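Local coordinates for clavulanic acid biosynthesis oligopeptide binding protein 2 (Streptomyces clavuligerus, PDB 2WOL), which probably binds oligopeptides or related solutes as the extracellular binding protein of a peptide-transport system, as part of the clavulanic acid biosynthetic pathway, at residues A[120-125]-A[152-157]; A[162-165]-A[171-174]; A[314-319]-A[391-396]; A[380-385]-A[416-421]. All coordinates share one frame; numbering follows the deposited sequence.

Interaction 1. Residues A[120-125]-A[152-157]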
# COMPACT_ATOMS: atom_id res chain seq x y z
N VAL A 120 -9.15 -13.17 -17.91
CA VAL A 120 -8.17 -13.03 -16.84
C VAL A 120 -6.77 -13.00 -17.45
O VAL A 120 -5.95 -12.16 -17.08
CB VAL A 120 -8.30 -14.14 -15.77
CG1 VAL A 120 -7.23 -13.95 -14.68
CG2 VAL A 120 -9.69 -14.14 -15.15
N ARG A 121 -6.51 -13.90 -18.39
CA ARG A 121 -5.25 -13.86 -19.11
C ARG A 121 -5.09 -12.52 -19.81
O ARG A 121 -4.01 -11.92 -19.77
CB ARG A 121 -5.13 -14.99 -20.12
CG ARG A 121 -3.85 -14.90 -20.95
CD ARG A 121 -3.56 -16.19 -21.65
NE ARG A 121 -4.49 -16.44 -22.73
CZ ARG A 121 -4.52 -17.56 -23.44
NH1 ARG A 121 -3.66 -18.54 -23.16
NH2 ARG A 121 -5.40 -17.70 -24.41
N HIS A 122 -6.15 -12.04 -20.45
CA HIS A 122 -6.08 -10.77 -21.16
C HIS A 122 -5.72 -9.61 -20.22
O HIS A 122 -4.89 -8.78 -20.57
CB HIS A 122 -7.37 -10.45 -21.93
CG HIS A 122 -7.26 -9.21 -22.75
ND1 HIS A 122 -6.48 -9.13 -23.88
CD2 HIS A 122 -7.79 -7.97 -22.57
CE1 HIS A 122 -6.55 -7.91 -24.38
NE2 HIS A 122 -7.34 -7.19 -23.60
N ALA A 123 -6.34 -9.59 -19.04
CA ALA A 123 -6.04 -8.58 -18.03
C ALA A 123 -4.55 -8.59 -17.65
O ALA A 123 -3.91 -7.53 -17.60
CB ALA A 123 -6.90 -8.79 -16.80
N VAL A 124 -4.02 -9.78 -17.40
CA VAL A 124 -2.61 -9.93 -17.05
C VAL A 124 -1.71 -9.51 -18.23
O VAL A 124 -0.70 -8.84 -18.03
CB VAL A 124 -2.31 -11.38 -16.58
CG1 VAL A 124 -0.82 -11.59 -16.39
CG2 VAL A 124 -3.06 -11.67 -15.28
N GLN A 125 -2.11 -9.88 -19.44
CA GLN A 125 -1.38 -9.49 -20.64
C GLN A 125 -1.34 -7.97 -20.82
O GLN A 125 -0.30 -7.43 -21.21
CB GLN A 125 -1.97 -10.17 -21.87
CG GLN A 125 -1.60 -11.64 -21.95
CD GLN A 125 -2.27 -12.39 -23.09
OE1 GLN A 125 -1.92 -13.54 -23.35
NE2 GLN A 125 -3.24 -11.77 -23.76
N PRO A 152 5.34 -8.46 -25.95
CA PRO A 152 5.14 -7.03 -26.19
C PRO A 152 3.75 -6.49 -25.83
O PRO A 152 3.41 -5.36 -26.19
CB PRO A 152 5.36 -6.90 -27.70
CG PRO A 152 4.82 -8.18 -28.24
CD PRO A 152 5.04 -9.25 -27.17
N GLY A 153 2.94 -7.29 -25.13
CA GLY A 153 1.58 -6.88 -24.79
C GLY A 153 0.58 -7.28 -25.86
O GLY A 153 0.97 -7.61 -26.99
N PRO A 154 -0.72 -7.23 -25.52
CA PRO A 154 -1.77 -7.80 -26.37
C PRO A 154 -2.18 -6.94 -27.57
O PRO A 154 -3.02 -7.38 -28.37
CB PRO A 154 -2.95 -7.93 -25.40
CG PRO A 154 -2.76 -6.79 -24.46
CD PRO A 154 -1.27 -6.63 -24.29
N TYR A 155 -1.63 -5.74 -27.69
CA TYR A 155 -1.93 -4.86 -28.82
C TYR A 155 -0.91 -5.02 -29.94
O TYR A 155 -1.21 -4.78 -31.11
CB TYR A 155 -2.02 -3.40 -28.37
CG TYR A 155 -2.90 -3.21 -27.15
CD1 TYR A 155 -4.22 -3.66 -27.14
CD2 TYR A 155 -2.41 -2.60 -26.00
CE1 TYR A 155 -5.03 -3.51 -26.03
CE2 TYR A 155 -3.21 -2.44 -24.87
CZ TYR A 155 -4.52 -2.90 -24.90
OH TYR A 155 -5.31 -2.73 -23.79
N ARG A 156 0.30 -5.45 -29.57
CA ARG A 156 1.40 -5.62 -30.52
C ARG A 156 1.52 -7.04 -31.07
O ARG A 156 2.18 -7.27 -32.08
CB ARG A 156 2.72 -5.18 -29.88
CG ARG A 156 2.74 -3.70 -29.55
CD ARG A 156 4.12 -3.25 -29.09
NE ARG A 156 4.13 -1.82 -28.78
CZ ARG A 156 4.33 -0.85 -29.67
NH1 ARG A 156 4.55 -1.16 -30.95
NH2 ARG A 156 4.32 0.42 -29.29
N THR A 157 0.88 -7.99 -30.39
CA THR A 157 0.76 -9.36 -30.90
C THR A 157 -0.54 -9.97 -30.39
O THR A 157 -1.01 -9.65 -29.29
CB THR A 157 1.97 -10.25 -30.52
OG1 THR A 157 1.85 -11.52 -31.19
CG2 THR A 157 2.04 -10.48 -29.01

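Interaction 2. Residues A[162-165]-A[171-174]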
# COMPACT_ATOMS: atom_id res chain seq x y z
N ARG A 162 2.97 -16.89 -23.29
CA ARG A 162 3.24 -18.32 -23.30
C ARG A 162 3.31 -18.95 -21.91
O ARG A 162 3.22 -20.17 -21.77
CB ARG A 162 4.51 -18.62 -24.08
CG ARG A 162 4.32 -18.43 -25.56
CD ARG A 162 5.18 -19.36 -26.32
NE ARG A 162 4.95 -19.23 -27.75
CZ ARG A 162 5.82 -19.60 -28.68
NH1 ARG A 162 6.98 -20.12 -28.31
NH2 ARG A 162 5.53 -19.44 -29.96
N SER A 163 3.45 -18.10 -20.91
CA SER A 163 3.50 -18.52 -19.52
C SER A 163 2.10 -18.58 -18.90
O SER A 163 1.96 -18.93 -17.73
CB SER A 163 4.37 -17.55 -18.73
OG SER A 163 3.95 -16.22 -18.97
N VAL A 164 1.08 -18.21 -19.67
CA VAL A 164 -0.29 -18.26 -19.17
C VAL A 164 -1.15 -19.16 -20.06
O VAL A 164 -1.36 -18.86 -21.23
CB VAL A 164 -0.96 -16.86 -19.04
CG1 VAL A 164 -2.29 -16.99 -18.33
CG2 VAL A 164 -0.07 -15.89 -18.27
N LEU A 165 -1.61 -20.27 -19.49
CA LEU A 165 -2.44 -21.22 -20.24
C LEU A 165 -3.90 -21.13 -19.85
O LEU A 165 -4.23 -20.89 -18.69
CB LEU A 165 -1.94 -22.65 -20.03
CG LEU A 165 -0.47 -22.97 -20.25
CD1 LEU A 165 -0.23 -24.42 -19.90
CD2 LEU A 165 -0.03 -22.68 -21.68
N THR A 171 -10.56 -22.41 -16.67
CA THR A 171 -9.29 -22.80 -16.07
C THR A 171 -8.18 -21.89 -16.55
O THR A 171 -8.09 -21.56 -17.73
CB THR A 171 -8.94 -24.27 -16.41
OG1 THR A 171 -10.09 -25.10 -16.19
CG2 THR A 171 -7.78 -24.77 -15.55
N ILE A 172 -7.32 -21.48 -15.62
CA ILE A 172 -6.16 -20.67 -15.96
C ILE A 172 -4.93 -21.17 -15.19
O ILE A 172 -5.00 -21.47 -13.99
CB ILE A 172 -6.42 -19.15 -15.76
CG1 ILE A 172 -5.29 -18.31 -16.39
CG2 ILE A 172 -6.66 -18.79 -14.28
CD1 ILE A 172 -5.68 -16.86 -16.66
N VAL A 173 -3.81 -21.29 -15.91
CA VAL A 173 -2.56 -21.79 -15.35
C VAL A 173 -1.44 -20.77 -15.56
O VAL A 173 -1.18 -20.37 -16.70
CB VAL A 173 -2.14 -23.14 -15.98
CG1 VAL A 173 -0.84 -23.65 -15.37
CG2 VAL A 173 -3.25 -24.18 -15.82
N PHE A 174 -0.80 -20.35 -14.47
CA PHE A 174 0.33 -19.43 -14.54
C PHE A 174 1.64 -20.17 -14.31
O PHE A 174 1.87 -20.74 -13.24
CB PHE A 174 0.18 -18.32 -13.50
CG PHE A 174 -1.03 -17.45 -13.70
CD1 PHE A 174 -2.24 -17.74 -13.06
CD2 PHE A 174 -0.96 -16.32 -14.51
CE1 PHE A 174 -3.35 -16.93 -13.24
CE2 PHE A 174 -2.09 -15.51 -14.70
CZ PHE A 174 -3.28 -15.81 -14.05

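Interaction 3. Residues A[314-319]-A[391-396]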
# COMPACT_ATOMS: atom_id res chain seq x y z
N PRO A 314 29.22 9.40 -0.43
CA PRO A 314 30.15 9.53 0.70
C PRO A 314 29.74 10.67 1.64
O PRO A 314 29.22 11.68 1.18
CB PRO A 314 31.48 9.85 0.01
CG PRO A 314 31.36 9.21 -1.32
CD PRO A 314 29.93 9.43 -1.72
N PRO A 315 29.96 10.50 2.96
CA PRO A 315 30.63 9.37 3.61
C PRO A 315 29.70 8.24 4.06
O PRO A 315 30.08 7.44 4.91
CB PRO A 315 31.27 10.03 4.83
CG PRO A 315 30.28 11.07 5.22
CD PRO A 315 29.58 11.53 3.95
N PHE A 316 28.51 8.16 3.47
CA PHE A 316 27.53 7.15 3.89
C PHE A 316 27.84 5.75 3.37
O PHE A 316 27.09 4.81 3.64
CB PHE A 316 26.11 7.59 3.55
CG PHE A 316 25.70 8.83 4.28
CD1 PHE A 316 25.87 10.08 3.71
CD2 PHE A 316 25.19 8.74 5.57
CE1 PHE A 316 25.51 11.23 4.39
CE2 PHE A 316 24.82 9.89 6.26
CZ PHE A 316 24.99 11.14 5.67
N ASP A 317 28.94 5.61 2.63
CA ASP A 317 29.47 4.31 2.25
C ASP A 317 30.03 3.55 3.46
O ASP A 317 30.15 2.32 3.43
CB ASP A 317 30.56 4.47 1.18
CG ASP A 317 31.69 5.39 1.62
OD1 ASP A 317 31.42 6.56 1.97
OD2 ASP A 317 32.86 4.95 1.61
N ASN A 318 30.36 4.29 4.51
CA ASN A 318 30.94 3.73 5.72
C ASN A 318 29.84 3.34 6.70
O ASN A 318 29.04 4.19 7.11
CB ASN A 318 31.91 4.73 6.35
CG ASN A 318 32.76 4.12 7.44
OD1 ASN A 318 32.24 3.73 8.49
ND2 ASN A 318 34.07 4.04 7.22
N VAL A 319 29.80 2.07 7.07
CA VAL A 319 28.76 1.56 7.98
C VAL A 319 28.73 2.32 9.31
O VAL A 319 27.68 2.46 9.93
CB VAL A 319 28.87 0.02 8.23
CG1 VAL A 319 30.13 -0.32 9.03
CG2 VAL A 319 27.61 -0.51 8.92
N PHE A 391 30.82 15.63 10.20
CA PHE A 391 30.98 15.91 8.77
C PHE A 391 29.77 16.70 8.29
O PHE A 391 28.81 16.88 9.04
CB PHE A 391 31.11 14.60 7.97
CG PHE A 391 29.96 13.65 8.16
CD1 PHE A 391 28.85 13.71 7.32
CD2 PHE A 391 30.00 12.68 9.16
CE1 PHE A 391 27.78 12.83 7.49
CE2 PHE A 391 28.94 11.80 9.34
CZ PHE A 391 27.83 11.88 8.51
N ARG A 392 29.82 17.14 7.04
CA ARG A 392 28.70 17.84 6.42
C ARG A 392 28.01 16.94 5.41
O ARG A 392 28.66 16.15 4.71
CB ARG A 392 29.16 19.14 5.78
CG ARG A 392 29.60 20.18 6.79
CD ARG A 392 29.69 21.57 6.18
NE ARG A 392 30.10 22.56 7.17
CZ ARG A 392 30.35 23.84 6.91
NH1 ARG A 392 30.23 24.30 5.67
NH2 ARG A 392 30.72 24.65 7.89
N ALA A 393 26.68 17.04 5.35
CA ALA A 393 25.89 16.25 4.41
C ALA A 393 24.57 16.94 4.09
O ALA A 393 24.24 17.99 4.65
CB ALA A 393 25.65 14.84 4.96
N VAL A 394 23.82 16.34 3.16
CA VAL A 394 22.53 16.86 2.72
C VAL A 394 21.44 15.81 2.88
O VAL A 394 21.62 14.64 2.50
CB VAL A 394 22.58 17.32 1.23
CG1 VAL A 394 21.25 17.90 0.78
CG2 VAL A 394 23.69 18.35 1.01
N ILE A 395 20.32 16.23 3.46
CA ILE A 395 19.13 15.38 3.56
C ILE A 395 18.07 15.83 2.55
O ILE A 395 17.74 17.02 2.47
CB ILE A 395 18.56 15.33 5.02
CG1 ILE A 395 17.37 14.36 5.10
CG2 ILE A 395 18.23 16.75 5.55
CD1 ILE A 395 17.03 13.93 6.52
N GLY A 396 17.57 14.88 1.77
CA GLY A 396 16.52 15.14 0.79
C GLY A 396 15.14 14.92 1.39
O GLY A 396 14.93 13.98 2.15

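Interaction 4. Residues A[380-385]-A[416-421]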
# COMPACT_ATOMS: atom_id res chain seq x y z
N ALA A 380 31.43 7.32 19.19
CA ALA A 380 32.33 6.19 19.01
C ALA A 380 32.27 5.67 17.57
O ALA A 380 33.29 5.33 16.99
CB ALA A 380 32.01 5.09 20.00
N GLU A 381 31.06 5.62 17.00
CA GLU A 381 30.88 5.22 15.61
C GLU A 381 31.55 6.21 14.66
O GLU A 381 32.23 5.81 13.71
CB GLU A 381 29.39 5.07 15.26
CG GLU A 381 28.65 3.96 16.00
CD GLU A 381 29.05 2.55 15.60
OE1 GLU A 381 29.57 2.35 14.48
OE2 GLU A 381 28.83 1.63 16.42
N LEU A 382 31.38 7.50 14.93
CA LEU A 382 32.06 8.54 14.14
C LEU A 382 33.58 8.37 14.16
O LEU A 382 34.23 8.47 13.11
CB LEU A 382 31.67 9.94 14.61
CG LEU A 382 30.28 10.43 14.18
CD1 LEU A 382 29.96 11.76 14.84
CD2 LEU A 382 30.18 10.55 12.65
N ALA A 383 34.14 8.09 15.33
CA ALA A 383 35.57 7.79 15.45
C ALA A 383 35.96 6.57 14.60
O ALA A 383 37.00 6.59 13.93
CB ALA A 383 35.95 7.58 16.91
N ALA A 384 35.12 5.54 14.61
CA ALA A 384 35.38 4.34 13.81
C ALA A 384 35.39 4.65 12.31
O ALA A 384 36.09 3.98 11.54
CB ALA A 384 34.37 3.25 14.12
N ALA A 385 34.64 5.67 11.91
CA ALA A 385 34.55 6.09 10.51
C ALA A 385 35.72 6.97 10.08
O ALA A 385 35.85 7.32 8.91
CB ALA A 385 33.23 6.81 10.26
N VAL A 416 26.21 15.78 17.53
CA VAL A 416 27.48 15.05 17.40
C VAL A 416 28.33 15.57 16.23
O VAL A 416 29.22 14.88 15.73
CB VAL A 416 27.26 13.51 17.31
CG1 VAL A 416 26.64 12.98 18.60
CG2 VAL A 416 26.39 13.14 16.10
N GLY A 417 28.04 16.80 15.80
CA GLY A 417 28.84 17.46 14.77
C GLY A 417 28.53 17.06 13.34
O GLY A 417 29.29 17.38 12.43
N ILE A 418 27.42 16.35 13.14
CA ILE A 418 26.96 16.07 11.79
C ILE A 418 26.08 17.23 11.36
O ILE A 418 24.96 17.40 11.86
CB ILE A 418 26.21 14.71 11.69
CG1 ILE A 418 27.13 13.57 12.16
CG2 ILE A 418 25.73 14.47 10.26
CD1 ILE A 418 26.43 12.23 12.37
N GLU A 419 26.61 18.04 10.44
CA GLU A 419 25.97 19.28 10.01
C GLU A 419 25.23 19.05 8.71
O GLU A 419 25.85 18.90 7.65
CB GLU A 419 27.01 20.39 9.83
CG GLU A 419 27.84 20.71 11.06
CD GLU A 419 28.96 21.70 10.76
OE1 GLU A 419 28.81 22.51 9.81
OE2 GLU A 419 29.99 21.66 11.46
N LEU A 420 23.91 19.03 8.78
CA LEU A 420 23.09 18.79 7.60
C LEU A 420 22.44 20.05 7.08
O LEU A 420 22.03 20.92 7.86
CB LEU A 420 21.99 17.77 7.91
CG LEU A 420 22.34 16.38 8.41
CD1 LEU A 420 21.07 15.55 8.48
CD2 LEU A 420 23.37 15.71 7.52
N THR A 421 22.36 20.14 5.76
CA THR A 421 21.47 21.10 5.12
C THR A 421 20.37 20.31 4.42
O THR A 421 20.52 19.12 4.15
CB THR A 421 22.22 22.02 4.15
OG1 THR A 421 22.94 21.23 3.20
CG2 THR A 421 23.20 22.92 4.90

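Interaction 1. Residues A[120-125]-A[152-157]
The ring of Pro154 presses against one flank of helix 117-127, between His122 and the carbonyl of Gln125. Its CB lies 3.7 Å from His122 CE1, while its CD sits 3.3 Å from the backbone O of Gln125, so one small ring touches both an imidazole and a helix carbonyl. The two side chains His122 and Pro154 meet at about a right angle. Gln125 passes alongside the ring in the opposite direction, and the contact of its NE2 with Pro154 CB, at 4.2 Å, is loose. No hydrogen bond crosses between the segments; the bonds that fix these groups run elsewhere. With chi1 at -175°, the imidazole of His122 swings out beside its own carbonyl carbon and reaches Pro154 through CE1, while its NE2 is hydrogen-bonded to Asp200 OD2, outside both segments. The same carboxylate oxygen takes the hydroxyl of Tyr155, whose ring carries Pro154 CG over the centre of one face, 4.1 Å above the plane. Gln125 is anchored through OE1 to the backbone N of Leu161, and Pro154 O is held by Arg197. In the fold, the loop between helix 140-144 and strand 164-166 is thus packed on helix 117-127, a buried contact within the family 5 solute-binding region, with Asp200 receiving both His122 and Tyr155.

Interaction 2. Residues A[162-165]-A[171-174]
Leu165 and Val173 face each other as an antiparallel hydrogen-bonded pair, joined by two nearly straight backbone bonds: Leu165 N to Val173 O at 2.8 Å, and Val173 N to Leu165 O at 2.8 Å. Their side chains share one face of the sheet and meet mainly through the beta carbons, Leu165 CB to Val173 CB being 4.1 Å. On the other face, both methyls of Val164 lie against the ring of Phe174. With CG1 lying opposite the backbone N (chi1 -172°), that methyl touches Ile172 CD1 at 3.8 Å and also Phe174 CE2 at 3.9 Å, whereas CG2 meets Phe174 CD2 at 3.9 Å. Phe174 in turn sets its CG opposite the carbonyl carbon (chi1 -63°), which stands the ring beside Val164. The two residues form the adjoining non-hydrogen-bonded pair, and their side chains run side by side in the same direction. These strands, 164-166 and 171-175, make a beta hairpin at the margin of a four-stranded antiparallel sheet, with 164-166 outermost and 171-175 bonded on to strand 98-102. The extended chain of Ile172 carries its CG1 to within 3.6 Å of Leu165 O, and CA of the same residue gives that oxygen a C-H...O contact. Beyond the pair, the ring of Phe174 meets Phe183, and helix 117-127 lies over the face carrying Val164, Ile172 and Phe174, Val120 and Arg121 touching Ile172 and Val124 touching Phe174.

Interaction 3. Residues A[314-319]-A[391-396]
Two aromatic contacts and a methyl contact bring the loop between strand 303-309 and helix 319-327 onto strand 391-398 of the mixed sheet. The first is a CH-pi interaction: Pro315 CG stands over one face of the Phe391 ring, 3.8 Å from its centroid and 16° off the normal. The second is an offset edge-to-face pair, in which Phe391 turns an edge toward the face of Phe316. The centroids are 5.6 Å apart, the planes stand at 83°, and the closest atoms, Phe316 CZ and Phe391 CE1, are 3.7 Å apart. Phe391 adopts the first torsion that places CG between its backbone N and carbonyl carbon (chi1 57°), and this brings its ring back toward the loop. The remaining apolar contact is that of the Ala393 methyl, CB lying at the edge of the Phe316 ring, in its plane, 3.7 Å from CE1. Behind the loop residues, a type I turn from Pro315 to Asn318 is closed by Asn318 N to Pro315 O, and Val321 of helix 319-327 touches Pro315, Phe316 and Phe391 alike. With no hydrogen bond crossing between the segments, the contact rests on dispersion and on the weak electrostatics of C-H groups and ring electrons.

Interaction 4. Residues A[380-385]-A[416-421]
Within 380-385, Leu382 makes the contact with 416-421, dividing its two methyls between Val416 and Ile418. Along segment 380-385, Ala380 comes first and contributes through the helix: its O receives the N of Ala384, the ordinary backbone bond that frames the turn around Leu382. Glu381 follows and faces a different neighbour, its side chain lying against His320, Arg323 and Tyr327 of helix 319-327. Leu382 then turns toward the strand. Its chi1 of -76° sets CG opposite the carbonyl carbon, and chi2 of 173° sends CD1 to Val416 and leaves CD2 for Ile418. CD1 approaches Val416 O at 3.3 Å and also Val416 CG2 at 4.0 Å, whereas CD2 meets Ile418 CD1 at 4.1 Å. Both pairs of side chains come together at an oblique angle, and all three residues are buried; no hydrogen bond links the segments. Ala384 touches His320, and Ala385 N is bonded to Glu381 O. Across the contact Gly417, with a positive phi of 81°, is the C-prime residue of the Schellman motif that ends helix 401-414, after which the chain leads into strand 418-425. Leu382 also reaches Phe391, which Ile418 touches as well, while Val416 packs on Leu375, Ala378 and Arg379 of helix 375-384, and Ile418 on Leu413. Parallel strands 391-398 and 418-425, with helix 401-414 connecting them, form a beta-alpha-beta unit, and Leu382 of helix 375-384 packs where that connecting helix passes into the second strand.

Overall arrangement
From the N terminus, interaction 1 closes the first loop, bringing the loop 152-157 back onto helix 117-127, and interaction 2 follows at once as the hairpin 164-166/171-175. The two adjoin: Arg121 probably bonds to the O of Val164, and helix 117-127 packs on that hairpin's sheet. Much later, interaction 3 joins the loop before helix 319-327 to strand 391-398. Interaction 4 crosses it, opening at helix 375-384 before interaction 3 closes and ending at strand 418-425. Those two strands are parallel neighbours, also joined by the Arg392-Glu419 salt bridge. The two pairs stand well apart, interactions 1 and 3 having centres about 45 Å apart.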